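Local structure of two-domain protein containing predicted PHP-like metal-dependent phosphoesterase (Bacteroides vulgatus ATCC 8482, 3E38) at residues 195-199 with 200-204. The protein binds zinc ions and is probably a PHP-like metal-dependent phosphoesterase, possibly acting as a nuclease, with an Ig-like domain joined to it. Sequence-based numbering, arbitrary orientation.
With ZN (zinc ion), chain J.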
loop_
_atom_site.group_PDB
_atom_site.type_symbol
_atom_site.label_atom_id
_atom_site.label_comp_id
_atom_site.label_asym_id
_atom_site.label_seq_id
_atom_site.Cartn_x
_atom_site.Cartn_y
_atom_site.Cartn_z
ATOM N N ILE B 195 11.100 20.356 3.539
ATOM C CA ILE B 195 11.465 19.361 2.510
ATOM C C ILE B 195 12.633 19.756 1.627
ATOM O O ILE B 195 12.673 20.856 1.130
ATOM C CB ILE B 195 10.217 18.950 1.643
ATOM C CG1 ILE B 195 10.549 17.715 0.811
ATOM C CG2 ILE B 195 9.640 20.141 0.853
ATOM C CD1 ILE B 195 10.593 16.417 1.681
ATOM N N HIS B 196 13.599 18.830 1.503
ATOM C CA HIS B 196 14.773 18.945 0.586
ATOM C C HIS B 196 14.696 17.893 -0.498
ATOM O O HIS B 196 14.918 18.155 -1.675
ATOM C CB HIS B 196 16.116 18.822 1.307
ATOM C CG HIS B 196 16.399 19.930 2.287
ATOM N ND1 HIS B 196 15.624 20.145 3.408
ATOM C CD2 HIS B 196 17.388 20.858 2.332
ATOM C CE1 HIS B 196 16.112 21.169 4.097
ATOM N NE2 HIS B 196 17.195 21.608 3.478
ATOM N N GLN B 197 14.333 16.686 -0.087
ATOM C CA GLN B 197 14.230 15.554 -0.996
ATOM C C GLN B 197 12.935 15.628 -1.773
ATOM O O GLN B 197 12.128 16.491 -1.516
ATOM C CB GLN B 197 14.199 14.252 -0.193
ATOM C CG GLN B 197 15.433 13.924 0.579
ATOM C CD GLN B 197 16.562 13.400 -0.292
ATOM O OE1 GLN B 197 16.384 13.120 -1.483
ATOM N NE2 GLN B 197 17.738 13.272 0.302
ATOM N N PRO B 198 12.751 14.760 -2.768
ATOM C CA PRO B 198 11.374 14.654 -3.277
ATOM C C PRO B 198 10.444 14.287 -2.090
ATOM O O PRO B 198 10.887 13.669 -1.108
ATOM C CB PRO B 198 11.472 13.536 -4.346
ATOM C CG PRO B 198 12.933 13.645 -4.833
ATOM C CD PRO B 198 13.709 13.970 -3.553
ATOM N N ILE B 199 9.200 14.765 -2.120
ATOM C CA ILE B 199 8.297 14.583 -0.983
ATOM C C ILE B 199 8.102 13.083 -0.676
ATOM O O ILE B 199 8.104 12.661 0.473
ATOM C CB ILE B 199 6.927 15.336 -1.191
ATOM C CG1 ILE B 199 6.182 15.526 0.128
ATOM C CG2 ILE B 199 6.044 14.636 -2.253
ATOM C CD1 ILE B 199 6.864 16.536 1.158
ATOM N N GLN B 200 8.008 12.271 -1.720
ATOM C CA GLN B 200 7.713 10.856 -1.549
ATOM C C GLN B 200 8.863 10.125 -0.868
ATOM O O GLN B 200 8.692 9.065 -0.331
ATOM C CB GLN B 200 7.418 10.164 -2.887
ATOM C CG GLN B 200 6.313 10.807 -3.781
ATOM C CD GLN B 200 6.857 11.681 -4.881
ATOM O OE1 GLN B 200 7.842 12.368 -4.683
ATOM N NE2 GLN B 200 6.225 11.633 -6.088
ATOM N N THR B 201 10.044 10.707 -0.925
ATOM C CA THR B 201 11.258 10.102 -0.389
ATOM C C THR B 201 11.267 10.151 1.141
ATOM O O THR B 201 11.845 9.262 1.802
ATOM C CB THR B 201 12.531 10.786 -0.931
ATOM O OG1 THR B 201 12.726 10.422 -2.314
ATOM C CG2 THR B 201 13.734 10.370 -0.144
ATOM N N ASP B 202 10.582 11.150 1.692
ATOM C CA ASP B 202 10.559 11.356 3.165
ATOM C C ASP B 202 9.253 11.045 3.864
ATOM O O ASP B 202 9.160 11.163 5.070
ATOM C CB ASP B 202 10.930 12.805 3.524
ATOM C CG ASP B 202 12.423 13.081 3.378
ATOM O OD1 ASP B 202 13.177 12.177 2.924
ATOM O OD2 ASP B 202 12.837 14.203 3.695
ATOM N N TYR B 203 8.225 10.715 3.100
ATOM C CA TYR B 203 6.933 10.370 3.713
ATOM C C TYR B 203 6.437 9.139 3.027
ATOM O O TYR B 203 6.423 9.048 1.814
ATOM C CB TYR B 203 5.891 11.536 3.687
ATOM C CG TYR B 203 6.321 12.764 4.513
ATOM C CD1 TYR B 203 6.072 12.862 5.862
ATOM C CD2 TYR B 203 6.979 13.809 3.910
ATOM C CE1 TYR B 203 6.505 13.992 6.615
ATOM C CE2 TYR B 203 7.380 14.918 4.600
ATOM C CZ TYR B 203 7.142 15.021 5.964
ATOM O OH TYR B 203 7.598 16.165 6.601
ATOM N N ASP B 204 6.107 8.159 3.848
ATOM C CA ASP B 204 5.627 6.872 3.351
ATOM C C ASP B 204 4.148 7.018 3.221
ATOM O O ASP B 204 3.393 6.757 4.159
ATOM C CB ASP B 204 5.979 5.739 4.304
ATOM C CG ASP B 204 5.880 4.374 3.653
ATOM O OD1 ASP B 204 5.246 4.225 2.572
ATOM O OD2 ASP B 204 6.449 3.431 4.241
HETATM ZN ZN ZN J . 18.454 23.221 3.965
HETATM O O HOH W 1 14.026 16.306 2.788
#
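The ring of Tyr203 has the carbonyl oxygen of Ile199 at its edge, near its plane, while methyl CD1 of Ile199 touches CE2 (3.8 Å) from somewhat off the plane, the side chains crossing obliquely. Ile199 reaches CE2 because CG1 is anti to the backbone N (chi1 -162°); the ring of His172 meets Tyr203 with planes at about 45°, and that of His26 stacks on His196. Each carboxylate oxygen of Asp202 rests against a different aliphatic chain: OD1 lies 3.7 Å from Gln197 CG, amide and carboxylate planes 59° apart, and OD2 3.7 Å from Ile195 CD1. OD2 also accepts a 2.6 Å bond from a water that accepts from His196 N at 2.9 Å. In the backbone a short, weakly bonded helical turn is closed by two i+3 to i hydrogen bonds, Thr201 N to Pro198 O (3.1 Å) and Asp202 N to Ile199 O (3.1 Å). Rigid and lacking an N-H, Pro198 suits the position before this helix, its ring alongside Thr201, whose OG1 is hydrogen-bonded to NE2 of Gln200 in the second subunit. With an alanine in place of Asp202, the water would probably lose its acceptor and His196 N its link to this turn. His196 NE2 binds zinc at 2.1 Å, beside Asp31 and His56, so Asp202 is tied through water to a zinc ligand's backbone, an indirect link that may help place it.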